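Side-chain contacts in Lmo2470 protein (PDB 5HL3), which is an internalin with leucine-rich repeats that interacts with host afadin and facilitates crossing of the basement membrane by Listeria monocytogenes: residues P314-E319 with T323-T328; T302-Y305 with I311-P314; I282-Y287 with C352-N357; F288-T293 with V340-N345. All blocks are in the same frame, centred on the assembly; numbering follows the deposited sequence.

Contact 1 of 4, residues P314-E319 with T323-T328. With CA (calcium ion), chain G.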
loop_
_atom_site.group_PDB
_atom_site.type_symbol
_atom_site.label_atom_id
_atom_site.label_comp_id
_atom_site.label_asym_id
_atom_site.label_seq_id
_atom_site.Cartn_x
_atom_site.Cartn_y
_atom_site.Cartn_z
ATOM N N PRO A 314 28.594 6.476 -28.430
ATOM C CA PRO A 314 29.457 7.137 -27.443
ATOM C C PRO A 314 28.662 8.175 -26.685
ATOM O O PRO A 314 27.886 8.915 -27.279
ATOM C CB PRO A 314 30.531 7.801 -28.294
ATOM C CG PRO A 314 30.576 6.988 -29.534
ATOM C CD PRO A 314 29.149 6.582 -29.786
ATOM N N THR A 315 28.883 8.238 -25.391
ATOM C CA THR A 315 28.080 9.050 -24.504
ATOM C C THR A 315 29.013 9.684 -23.491
ATOM O O THR A 315 29.839 8.988 -22.916
ATOM C CB THR A 315 26.991 8.142 -23.881
ATOM O OG1 THR A 315 26.164 7.631 -24.954
ATOM C CG2 THR A 315 26.112 8.893 -22.939
ATOM N N THR A 316 28.896 10.996 -23.286
ATOM C CA THR A 316 29.751 11.724 -22.352
ATOM C C THR A 316 28.930 12.570 -21.399
ATOM O O THR A 316 27.933 13.162 -21.784
ATOM C CB THR A 316 30.741 12.642 -23.096
ATOM O OG1 THR A 316 30.030 13.463 -24.029
ATOM C CG2 THR A 316 31.783 11.818 -23.845
ATOM N N VAL A 317 29.374 12.622 -20.149
ATOM C CA VAL A 317 28.738 13.413 -19.117
ATOM C C VAL A 317 29.483 14.742 -19.054
ATOM O O VAL A 317 30.723 14.753 -18.937
ATOM C CB VAL A 317 28.853 12.741 -17.746
ATOM C CG1 VAL A 317 28.251 13.629 -16.669
ATOM C CG2 VAL A 317 28.187 11.372 -17.758
ATOM N N ASN A 318 28.739 15.840 -19.121
ATOM C CA ASN A 318 29.262 17.192 -19.047
ATOM C C ASN A 318 28.948 17.674 -17.631
ATOM O O ASN A 318 27.860 18.167 -17.350
ATOM C CB ASN A 318 28.615 18.061 -20.134
ATOM C CG ASN A 318 28.620 17.380 -21.526
ATOM O OD1 ASN A 318 29.692 17.006 -22.041
ATOM N ND2 ASN A 318 27.422 17.203 -22.133
ATOM N N GLU A 319 29.907 17.515 -16.718
ATOM C CA GLU A 319 29.665 17.833 -15.303
ATOM C C GLU A 319 29.530 19.312 -14.961
ATOM O O GLU A 319 28.831 19.644 -14.010
ATOM C CB GLU A 319 30.694 17.163 -14.388
ATOM C CG GLU A 319 30.239 15.806 -13.873
ATOM C CD GLU A 319 29.014 15.907 -12.962
ATOM O OE1 GLU A 319 28.585 17.044 -12.638
ATOM O OE2 GLU A 319 28.477 14.854 -12.543
ATOM N N THR A 323 24.814 18.241 -18.166
ATOM C CA THR A 323 24.115 17.685 -19.334
ATOM C C THR A 323 24.851 16.405 -19.723
ATOM O O THR A 323 25.934 16.101 -19.212
ATOM C CB THR A 323 24.104 18.647 -20.544
ATOM O OG1 THR A 323 25.431 18.913 -20.945
ATOM C CG2 THR A 323 23.416 19.985 -20.237
ATOM N N ILE A 324 24.231 15.646 -20.623
ATOM C CA ILE A 324 24.782 14.406 -21.150
ATOM C C ILE A 324 24.694 14.482 -22.666
ATOM O O ILE A 324 23.651 14.857 -23.198
ATOM C CB ILE A 324 24.026 13.169 -20.629
ATOM C CG1 ILE A 324 24.147 13.074 -19.112
ATOM C CG2 ILE A 324 24.536 11.899 -21.298
ATOM C CD1 ILE A 324 23.250 12.022 -18.472
ATOM N N THR A 325 25.770 14.114 -23.362
ATOM C CA THR A 325 25.791 14.182 -24.829
ATOM C C THR A 325 25.946 12.800 -25.428
ATOM O O THR A 325 26.836 12.056 -25.027
ATOM C CB THR A 325 26.922 15.100 -25.330
ATOM O OG1 THR A 325 26.664 16.434 -24.857
ATOM C CG2 THR A 325 27.001 15.112 -26.831
ATOM N N VAL A 326 25.054 12.448 -26.353
ATOM C CA VAL A 326 25.129 11.198 -27.094
ATOM C C VAL A 326 25.603 11.523 -28.495
ATOM O O VAL A 326 25.095 12.434 -29.146
ATOM C CB VAL A 326 23.766 10.500 -27.134
ATOM C CG1 VAL A 326 23.859 9.167 -27.873
ATOM C CG2 VAL A 326 23.265 10.297 -25.732
ATOM N N ASP A 327 26.633 10.815 -28.933
ATOM C CA ASP A 327 27.211 11.085 -30.241
ATOM C C ASP A 327 26.406 10.426 -31.357
ATOM O O ASP A 327 26.685 9.296 -31.761
ATOM C CB ASP A 327 28.669 10.655 -30.302
ATOM C CG ASP A 327 29.330 11.042 -31.600
ATOM O OD1 ASP A 327 28.677 11.682 -32.451
ATOM O OD2 ASP A 327 30.523 10.727 -31.780
ATOM N N THR A 328 25.450 11.196 -31.873
ATOM C CA THR A 328 24.580 10.824 -33.006
ATOM C C THR A 328 25.112 11.348 -34.348
ATOM O O THR A 328 24.410 11.286 -35.345
ATOM C CB THR A 328 23.169 11.437 -32.796
ATOM O OG1 THR A 328 23.303 12.819 -32.446
ATOM C CG2 THR A 328 22.409 10.716 -31.704
HETATM CA CA CA G . 27.807 19.260 -11.928
HETATM O O HOH W 1 29.401 12.005 -26.676
HETATM O O HOH W 2 27.600 21.542 -11.988
HETATM O O HOH W 3 28.128 19.944 -9.376
HETATM O O HOH W 4 30.187 19.492 -11.321
HETATM O O HOH W 5 26.493 17.866 -10.629
#
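Asn318 and Thr323 close the turn end of an antiparallel beta hairpin, made by the strands 310-318 and 323-326. Asn318 makes both of the side-chain hydrogen bonds between the strands. Its CB lies 3.4 Å from Thr323 OG1. The torsion chi1 of -48° sets CG beside the backbone N, 3.6 Å from Thr323 OG1, and the amide then reaches over to the partner strand, to two threonines on the same face. At the tip, Asn318 ND2 gives one hydrogen bond to Thr323 OG1 and another to Thr325 OG1, each 2.9 Å long. Thr325 OG1 lies close to the amide plane, while Thr323 OG1 is tilted from it by 16°. The two bonds fix the rotation of the amide. Thr325 OG1 also bonds Thr281 OG1 on the next strand, so the polar row runs on across the sheet.

Main-chain bonds pair Thr316 with Thr325 in both directions. Beside this pair, a water donates to the carbonyl of Thr325. The other face of the hairpin is mainly apolar. Here Thr315 CG2 meets Ile324 CG2 at 3.8 Å, and Val317 packs on Tyr287 and Phe288 of the helix 285-292. Past the strand end, Glu319 binds a calcium ion together with Asn322 and four waters. Glu319 uses two atoms for this: its backbone O sits 2.4 Å from the calcium, and its carboxylate OE1 2.5 Å in the conformer modelled here.

Contact 2 of 4, residues T302-Y305 with I311-P314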
loop_
_atom_site.group_PDB
_atom_site.type_symbol
_atom_site.label_atom_id
_atom_site.label_comp_id
_atom_site.label_asym_id
_atom_site.label_seq_id
_atom_site.Cartn_x
_atom_site.Cartn_y
_atom_site.Cartn_z
ATOM N N THR A 302 25.534 5.093 -20.244
ATOM C CA THR A 302 25.541 4.548 -21.602
ATOM C C THR A 302 24.417 5.127 -22.436
ATOM O O THR A 302 23.428 5.602 -21.918
ATOM C CB THR A 302 25.383 3.006 -21.553
ATOM O OG1 THR A 302 24.089 2.658 -21.040
ATOM C CG2 THR A 302 26.482 2.386 -20.724
ATOM N N GLY A 303 24.622 5.108 -23.741
ATOM C CA GLY A 303 23.635 5.602 -24.710
ATOM C C GLY A 303 23.512 4.624 -25.839
ATOM O O GLY A 303 24.463 3.922 -26.160
ATOM N N GLU A 304 22.337 4.590 -26.461
ATOM C CA GLU A 304 22.095 3.684 -27.565
ATOM C C GLU A 304 20.923 4.180 -28.379
ATOM O O GLU A 304 20.178 5.050 -27.932
ATOM C CB GLU A 304 21.799 2.283 -27.042
ATOM C CG GLU A 304 20.514 2.192 -26.235
ATOM C CD GLU A 304 20.345 0.892 -25.479
ATOM O OE1 GLU A 304 21.343 0.238 -25.152
ATOM O OE2 GLU A 304 19.189 0.555 -25.149
ATOM N N TYR A 305 20.787 3.649 -29.593
ATOM C CA TYR A 305 19.574 3.882 -30.373
ATOM C C TYR A 305 18.985 2.544 -30.759
ATOM O O TYR A 305 19.706 1.559 -30.936
ATOM C CB TYR A 305 19.766 4.847 -31.542
ATOM C CG TYR A 305 20.524 4.334 -32.731
ATOM C CD1 TYR A 305 21.916 4.262 -32.729
ATOM C CD2 TYR A 305 19.852 3.999 -33.904
ATOM C CE1 TYR A 305 22.616 3.853 -33.851
ATOM C CE2 TYR A 305 20.540 3.586 -35.030
ATOM C CZ TYR A 305 21.916 3.501 -34.990
ATOM O OH TYR A 305 22.567 3.090 -36.133
ATOM N N ILE A 311 21.904 -0.405 -30.973
ATOM C CA ILE A 311 23.289 -0.045 -31.269
ATOM C C ILE A 311 23.780 0.994 -30.262
ATOM O O ILE A 311 23.147 2.027 -30.068
ATOM C CB ILE A 311 23.411 0.468 -32.702
ATOM C CG1 ILE A 311 23.060 -0.669 -33.684
ATOM C CG2 ILE A 311 24.834 0.969 -32.973
ATOM C CD1 ILE A 311 22.968 -0.245 -35.127
ATOM N N GLN A 312 24.888 0.696 -29.598
ATOM C CA GLN A 312 25.467 1.601 -28.617
ATOM C C GLN A 312 26.087 2.839 -29.270
ATOM O O GLN A 312 26.661 2.759 -30.362
ATOM C CB GLN A 312 26.541 0.870 -27.774
ATOM C CG GLN A 312 26.047 -0.353 -27.003
ATOM C CD GLN A 312 24.876 -0.049 -26.079
ATOM O OE1 GLN A 312 24.987 0.749 -25.155
ATOM N NE2 GLN A 312 23.712 -0.699 -26.334
ATOM N N LEU A 313 25.956 3.986 -28.594
ATOM C CA LEU A 313 26.551 5.242 -29.059
ATOM C C LEU A 313 27.494 5.817 -27.993
ATOM O O LEU A 313 27.215 5.679 -26.805
ATOM C CB LEU A 313 25.452 6.270 -29.350
ATOM C CG LEU A 313 24.498 5.920 -30.495
ATOM C CD1 LEU A 313 23.361 6.944 -30.548
ATOM C CD2 LEU A 313 25.256 5.840 -31.804
ATOM N N PRO A 314 28.594 6.476 -28.430
ATOM C CA PRO A 314 29.457 7.137 -27.443
ATOM C C PRO A 314 28.662 8.175 -26.685
ATOM O O PRO A 314 27.886 8.915 -27.279
ATOM C CB PRO A 314 30.531 7.801 -28.294
ATOM C CG PRO A 314 30.576 6.988 -29.534
ATOM C CD PRO A 314 29.149 6.582 -29.786
HETATM O O HOH W 6 27.420 4.328 -24.466
#
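Tyr305 and Ile311 form a hydrogen-bonded pair in the antiparallel hairpin of strands 301-306 and 310-318. Tyr305 N donates a hydrogen bond to Ile311 O, and Ile311 N returns a bond to Tyr305 O; both are 2.9 Å. At the other end Leu313 N donates to Gly303 O, but from above the carbonyl plane, 46° out of it. A water bridges the two strands there, accepting from Gly303 N and donating to Leu313 O.

The apolar contacts gather round the tyrosine ring. Tyr305 CE1 touches Ile311 CB at 3.7 Å, and Ile311 CD1 runs alongside as far as Tyr305 OH, 3.5 Å away. Leu313 crosses the tyrosine at about a right angle and brings its CD1 to 3.7 Å from Tyr305 CD1.

Glu304 and Gln312 make the polar contact on the opposite face. The glutamine bends at chi2 (-56°), which returns its amide to the extended Glu304. Gln312 NE2 donates to Glu304 OE1 over 2.8 Å, on the anti side of the carboxylate and tilted out of its plane. The planes of the two groups stand 81° apart. Glu304 also touches Asp339, a calcium ligand. The amide N-H and the nearby calcium would probably favour a charged Glu304, partly offset by the carboxylate of Asp339.

Contact 3 of 4, residues I282-Y287 with C352-N357. With CA (calcium ion), chain H.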
loop_
_atom_site.group_PDB
_atom_site.type_symbol
_atom_site.label_atom_id
_atom_site.label_comp_id
_atom_site.label_asym_id
_atom_site.label_seq_id
_atom_site.Cartn_x
_atom_site.Cartn_y
_atom_site.Cartn_z
ATOM N N ILE A 282 21.174 16.221 -23.728
ATOM C CA ILE A 282 19.992 16.179 -22.882
ATOM C C ILE A 282 20.276 16.725 -21.487
ATOM O O ILE A 282 21.414 16.671 -20.989
ATOM C CB ILE A 282 19.433 14.717 -22.697
ATOM C CG1 ILE A 282 20.498 13.770 -22.095
ATOM C CG2 ILE A 282 18.924 14.180 -24.027
ATOM C CD1 ILE A 282 19.972 12.444 -21.592
ATOM N N ASP A 283 19.210 17.207 -20.868
ATOM C CA ASP A 283 19.175 17.491 -19.437
ATOM C C ASP A 283 18.694 16.211 -18.742
ATOM O O ASP A 283 17.857 15.473 -19.274
ATOM C CB ASP A 283 18.190 18.623 -19.117
ATOM C CG ASP A 283 18.604 19.946 -19.663
ATOM O OD1 ASP A 283 19.799 20.202 -19.885
ATOM O OD2 ASP A 283 17.682 20.780 -19.868
ATOM N N LEU A 284 19.239 15.923 -17.573
ATOM C CA LEU A 284 18.765 14.762 -16.786
ATOM C C LEU A 284 19.039 15.009 -15.326
ATOM O O LEU A 284 19.981 14.453 -14.765
ATOM C CB LEU A 284 19.378 13.456 -17.296
ATOM C CG LEU A 284 18.762 12.152 -16.766
ATOM C CD1 LEU A 284 17.267 12.122 -16.953
ATOM C CD2 LEU A 284 19.443 10.962 -17.437
ATOM N N PRO A 285 18.213 15.867 -14.699
ATOM C CA PRO A 285 18.537 16.301 -13.350
ATOM C C PRO A 285 18.714 15.158 -12.355
ATOM O O PRO A 285 19.605 15.216 -11.507
ATOM C CB PRO A 285 17.389 17.248 -12.996
ATOM C CG PRO A 285 16.979 17.822 -14.332
ATOM C CD PRO A 285 17.069 16.631 -15.261
ATOM N N ILE A 286 17.890 14.130 -12.471
ATOM C CA ILE A 286 17.968 12.986 -11.558
ATOM C C ILE A 286 19.327 12.314 -11.572
ATOM O O ILE A 286 19.819 11.882 -10.504
ATOM C CB ILE A 286 16.817 11.978 -11.815
ATOM C CG1 ILE A 286 16.840 10.852 -10.764
ATOM C CG2 ILE A 286 16.855 11.414 -13.245
ATOM C CD1 ILE A 286 15.621 9.945 -10.796
ATOM N N TYR A 287 19.979 12.220 -12.727
ATOM C CA TYR A 287 21.307 11.609 -12.773
ATOM C C TYR A 287 22.253 12.386 -11.874
ATOM O O TYR A 287 23.002 11.793 -11.062
ATOM C CB TYR A 287 21.880 11.520 -14.226
ATOM C CG TYR A 287 23.366 11.227 -14.192
ATOM C CD1 TYR A 287 23.830 9.937 -13.882
ATOM C CD2 TYR A 287 24.304 12.248 -14.294
ATOM C CE1 TYR A 287 25.176 9.675 -13.750
ATOM C CE2 TYR A 287 25.663 11.993 -14.129
ATOM C CZ TYR A 287 26.088 10.703 -13.870
ATOM O OH TYR A 287 27.456 10.461 -13.726
ATOM N N CYS A 352 18.457 2.795 -14.300
ATOM C CA CYS A 352 17.769 4.053 -14.549
ATOM C C CYS A 352 17.878 4.329 -16.044
ATOM O O CYS A 352 18.983 4.429 -16.560
ATOM C CB CYS A 352 18.357 5.187 -13.715
ATOM S SG CYS A 352 18.047 5.036 -11.934
ATOM N N SER A 353 16.746 4.402 -16.749
ATOM C CA SER A 353 16.753 4.459 -18.222
ATOM C C SER A 353 15.762 5.472 -18.742
ATOM O O SER A 353 14.607 5.481 -18.339
ATOM C CB SER A 353 16.371 3.075 -18.766
ATOM O OG SER A 353 16.210 3.090 -20.185
ATOM N N TYR A 354 16.237 6.345 -19.629
ATOM C CA TYR A 354 15.469 7.476 -20.156
ATOM C C TYR A 354 15.483 7.455 -21.667
ATOM O O TYR A 354 16.547 7.432 -22.271
ATOM C CB TYR A 354 16.016 8.800 -19.591
ATOM C CG TYR A 354 15.761 8.862 -18.106
ATOM C CD1 TYR A 354 16.620 8.249 -17.202
ATOM C CD2 TYR A 354 14.575 9.402 -17.631
ATOM C CE1 TYR A 354 16.313 8.229 -15.850
ATOM C CE2 TYR A 354 14.285 9.410 -16.275
ATOM C CZ TYR A 354 15.136 8.795 -15.405
ATOM O OH TYR A 354 14.829 8.728 -14.041
ATOM N N ASP A 355 14.301 7.578 -22.256
ATOM C CA ASP A 355 14.112 7.469 -23.693
ATOM C C ASP A 355 13.662 8.788 -24.294
ATOM O O ASP A 355 12.942 9.542 -23.638
ATOM C CB ASP A 355 12.988 6.479 -23.977
ATOM C CG ASP A 355 13.235 5.115 -23.434
ATOM O OD1 ASP A 355 14.349 4.790 -22.993
ATOM O OD2 ASP A 355 12.263 4.353 -23.476
ATOM N N TRP A 356 13.970 9.016 -25.570
ATOM C CA TRP A 356 13.400 10.168 -26.293
ATOM C C TRP A 356 13.519 9.924 -27.771
ATOM O O TRP A 356 14.300 9.093 -28.216
ATOM C CB TRP A 356 14.035 11.511 -25.865
ATOM C CG TRP A 356 15.444 11.773 -26.347
ATOM C CD1 TRP A 356 15.811 12.617 -27.355
ATOM C CD2 TRP A 356 16.676 11.249 -25.806
ATOM N NE1 TRP A 356 17.173 12.636 -27.495
ATOM C CE2 TRP A 356 17.722 11.802 -26.558
ATOM C CE3 TRP A 356 16.987 10.357 -24.785
ATOM C CZ2 TRP A 356 19.046 11.496 -26.324
ATOM C CZ3 TRP A 356 18.326 10.066 -24.549
ATOM C CH2 TRP A 356 19.329 10.620 -25.335
ATOM N N ASN A 357 12.723 10.664 -28.518
ATOM C CA ASN A 357 12.706 10.568 -29.984
ATOM C C ASN A 357 13.469 11.704 -30.617
ATOM O O ASN A 357 13.365 12.854 -30.200
ATOM C CB ASN A 357 11.259 10.566 -30.507
ATOM C CG ASN A 357 10.496 9.318 -30.135
ATOM O OD1 ASN A 357 11.092 8.269 -29.863
ATOM N ND2 ASN A 357 9.166 9.421 -30.085
HETATM CA CA CA H . 14.749 2.692 -22.029
HETATM O O HOH W 7 13.316 3.492 -20.164
HETATM O O HOH W 8 12.581 1.773 -22.534
HETATM O O HOH W 9 15.176 0.544 -21.317
HETATM O O HOH W 10 14.911 1.705 -24.245
#
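Ile282 has CG1 between its backbone N and carbonyl carbon (chi1 58°), which leaves CG2 to meet the indole of Trp356. Trp356 takes a similar first torsion, 73°, and its ring system swings in from the strand 350-360. Ile282 CG2 then sits over one face of the six-membered ring, 3.7 Å from the centroid of the Trp356 ring. This is a CH-pi contact. The methyl is offset toward the rim, and Trp356 CZ2 is its nearest atom at 3.5 Å.

A second CH-pi contact is more centred. Leu284 CD1 stands 3.8 Å from the centroid of the Tyr354 ring, only 10° off the ring normal. The other methyl, Leu284 CD2, reaches Tyr354 CD1 at 3.9 Å. Ile286 meets the far end of the same tyrosine at about a right angle, and its CG2 is 3.5 Å from Tyr354 OH. That hydroxyl is buried among aliphatic groups, but it has a polar partner in the carbonyl of Leu249.

No hydrogen bond links the two segments; they meet by apolar packing alone. The residues that alternate with the aromatics along the strand bind the metal. Ser353 OG and Asp355 OD1 bind a calcium ion at 2.4 Å and 2.3 Å, together with Asp339 and four waters. So Tyr354 and Trp356 point into the core while Ser353 and Asp355 hold the calcium on the opposite face of the strand. Leu284 is the N-cap residue of the helix 285-292, and Ile282 lies on the edge strand 280-283 beside strand 323-326. Trp356 also packs on Leu338 and Val340 of the adjacent strand 334-345.

Contact 4 of 4, residues F288-T293 with V340-N345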
loop_
_atom_site.group_PDB
_atom_site.type_symbol
_atom_site.label_atom_id
_atom_site.label_comp_id
_atom_site.label_asym_id
_atom_site.label_seq_id
_atom_site.Cartn_x
_atom_site.Cartn_y
_atom_site.Cartn_z
ATOM N N PHE A 288 22.287 13.708 -12.053
ATOM C CA PHE A 288 23.205 14.543 -11.280
ATOM C C PHE A 288 22.918 14.534 -9.782
ATOM O O PHE A 288 23.844 14.529 -8.984
ATOM C CB PHE A 288 23.282 15.947 -11.883
ATOM C CG PHE A 288 23.845 15.926 -13.275
ATOM C CD1 PHE A 288 25.202 15.774 -13.485
ATOM C CD2 PHE A 288 22.997 15.924 -14.373
ATOM C CE1 PHE A 288 25.725 15.698 -14.770
ATOM C CE2 PHE A 288 23.501 15.792 -15.647
ATOM C CZ PHE A 288 24.861 15.690 -15.840
ATOM N N GLN A 289 21.648 14.469 -9.412
ATOM C CA GLN A 289 21.263 14.353 -8.006
ATOM C C GLN A 289 21.728 13.027 -7.414
ATOM O O GLN A 289 22.289 12.998 -6.292
ATOM C CB GLN A 289 19.759 14.484 -7.859
ATOM C CG GLN A 289 19.225 15.875 -8.118
ATOM C CD GLN A 289 17.703 15.891 -8.122
ATOM O OE1 GLN A 289 17.066 15.187 -8.927
ATOM N NE2 GLN A 289 17.124 16.674 -7.237
HETATM N N MSE A 290 21.487 11.933 -8.137
HETATM C CA MSE A 290 21.898 10.610 -7.659
HETATM C C MSE A 290 23.404 10.515 -7.566
HETATM O O MSE A 290 23.952 9.936 -6.628
HETATM C CB MSE A 290 21.294 9.490 -8.534
HETATM C CG MSE A 290 19.788 9.427 -8.290
HETATM SE SE MSE A 290 18.841 8.061 -9.323
HETATM C CE MSE A 290 19.725 6.430 -8.658
ATOM N N GLU A 291 24.107 11.068 -8.555
ATOM C CA GLU A 291 25.563 11.000 -8.565
ATOM C C GLU A 291 26.141 11.773 -7.400
ATOM O O GLU A 291 26.984 11.236 -6.642
ATOM C CB GLU A 291 26.115 11.540 -9.907
ATOM C CG GLU A 291 27.589 11.246 -10.170
ATOM C CD GLU A 291 28.557 12.051 -9.322
ATOM O OE1 GLU A 291 28.291 13.218 -8.960
ATOM O OE2 GLU A 291 29.647 11.522 -9.030
ATOM N N GLU A 292 25.652 12.996 -7.183
ATOM C CA GLU A 292 26.251 13.847 -6.179
ATOM C C GLU A 292 25.929 13.457 -4.743
ATOM O O GLU A 292 26.706 13.772 -3.839
ATOM C CB GLU A 292 26.012 15.316 -6.467
ATOM C CG GLU A 292 24.647 15.853 -6.277
ATOM C CD GLU A 292 24.331 17.030 -7.225
ATOM O OE1 GLU A 292 23.122 17.312 -7.349
ATOM O OE2 GLU A 292 25.239 17.615 -7.890
ATOM N N THR A 293 24.817 12.744 -4.540
ATOM C CA THR A 293 24.467 12.257 -3.201
ATOM C C THR A 293 24.846 10.780 -3.013
ATOM O O THR A 293 24.395 10.122 -2.074
ATOM C CB THR A 293 22.998 12.527 -2.832
ATOM O OG1 THR A 293 22.138 11.824 -3.731
ATOM C CG2 THR A 293 22.710 14.001 -2.876
ATOM N N VAL A 340 19.302 6.757 -22.838
ATOM C CA VAL A 340 20.461 6.906 -21.960
ATOM C C VAL A 340 20.127 6.161 -20.671
ATOM O O VAL A 340 19.051 6.348 -20.079
ATOM C CB VAL A 340 20.798 8.378 -21.668
ATOM C CG1 VAL A 340 21.708 8.543 -20.449
ATOM C CG2 VAL A 340 21.504 8.981 -22.850
ATOM N N SER A 341 21.057 5.318 -20.257
ATOM C CA SER A 341 20.883 4.498 -19.060
ATOM C C SER A 341 22.074 4.659 -18.128
ATOM O O SER A 341 23.209 4.839 -18.578
ATOM C CB SER A 341 20.688 3.039 -19.446
ATOM O OG SER A 341 19.395 2.840 -20.056
ATOM N N TYR A 342 21.813 4.564 -16.830
ATOM C CA TYR A 342 22.861 4.632 -15.830
ATOM C C TYR A 342 22.421 3.816 -14.610
ATOM O O TYR A 342 21.298 3.292 -14.538
ATOM C CB TYR A 342 23.190 6.091 -15.485
ATOM C CG TYR A 342 22.106 6.811 -14.748
ATOM C CD1 TYR A 342 21.073 7.495 -15.430
ATOM C CD2 TYR A 342 22.059 6.774 -13.348
ATOM C CE1 TYR A 342 20.084 8.134 -14.730
ATOM C CE2 TYR A 342 21.071 7.426 -12.662
ATOM C CZ TYR A 342 20.062 8.075 -13.347
ATOM O OH TYR A 342 19.056 8.704 -12.659
ATOM N N ASN A 343 23.331 3.720 -13.639
ATOM C CA ASN A 343 23.082 2.907 -12.422
ATOM C C ASN A 343 22.733 1.474 -12.780
ATOM O O ASN A 343 21.919 0.827 -12.142
ATOM C CB ASN A 343 22.013 3.531 -11.479
ATOM C CG ASN A 343 22.237 3.137 -10.048
ATOM O OD1 ASN A 343 23.377 3.031 -9.647
ATOM N ND2 ASN A 343 21.171 2.886 -9.288
ATOM N N HIS A 344 23.374 0.956 -13.820
ATOM C CA HIS A 344 23.165 -0.429 -14.175
ATOM C C HIS A 344 23.603 -1.343 -13.021
ATOM O O HIS A 344 24.720 -1.219 -12.502
ATOM C CB HIS A 344 24.029 -0.824 -15.373
ATOM C CG HIS A 344 23.694 -0.113 -16.642
ATOM N ND1 HIS A 344 22.745 -0.575 -17.519
ATOM C CD2 HIS A 344 24.245 0.977 -17.221
ATOM C CE1 HIS A 344 22.714 0.202 -18.585
ATOM N NE2 HIS A 344 23.613 1.161 -18.421
ATOM N N ASN A 345 22.718 -2.246 -12.643
ATOM C CA ASN A 345 23.005 -3.229 -11.603
ATOM C C ASN A 345 22.651 -4.576 -12.187
ATOM O O ASN A 345 21.501 -5.030 -12.143
ATOM C CB ASN A 345 22.228 -2.948 -10.326
ATOM C CG ASN A 345 22.727 -3.781 -9.160
ATOM O OD1 ASN A 345 23.240 -4.880 -9.355
ATOM N ND2 ASN A 345 22.586 -3.269 -7.959
#
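Met290, modelled as selenomethionine, presses its selenium against the hydroxyl end of Tyr342. Met290 SE is 3.4 Å from Tyr342 OH and 4.1 Å from Tyr342 CE2. The selenium comes in at the ring edge, 84° off the normal and 5.3 Å from the centroid of the Tyr342 ring. The methionine chain is extended through chi2 (180°) and turns at chi3 (61°). That turn carries CE to the side of Asn343, where Met290 CE lies 3.9 Å from Asn343 ND2.

This is a Met-aromatic contact of the edge type. It packs the helix 285-292 against the strand 334-345, in the domain that follows the leucine-rich repeats. Tyr342 also meets Tyr287 of the same helix edge-to-face. Tyr342 OH is buried here and has no polar partner in the model. Asn343 is better satisfied: it sits where the chain turns a corner, and its amide bonds Val297 N and Gln263 OE1.

The far end of the helix, by contrast, is exposed to solvent, and Glu292 and Thr293 do not touch the strand. Thr293 instead bonds back to its own helix, and both Thr293 OG1 and Thr293 N donate to Gln289 O, from opposite faces of its carbonyl plane.

In the fold
All four contacts belong to the domain beyond the leucine-rich repeats, and their strands share one mixed sheet. Contacts 1 and 2 have Pro314 in common, and their centres are about 10 Å apart. The edge strand of contact 3 joins contact 1 through Ile324 O and Ile282 N, 2.9 Å apart. Contacts 3 and 4 share the helix 285-292, and Ile286 CG2 of one lies 3.5 Å from Tyr342 OH of the other. Contact 4 meets contact 2 where Thr302 OG1 bonds His344 NE2. Two calcium sites lie among the contacts. One is in contact 1; the calcium of contact 3 lies about 6 Å from the side chain of Glu304 in contact 2.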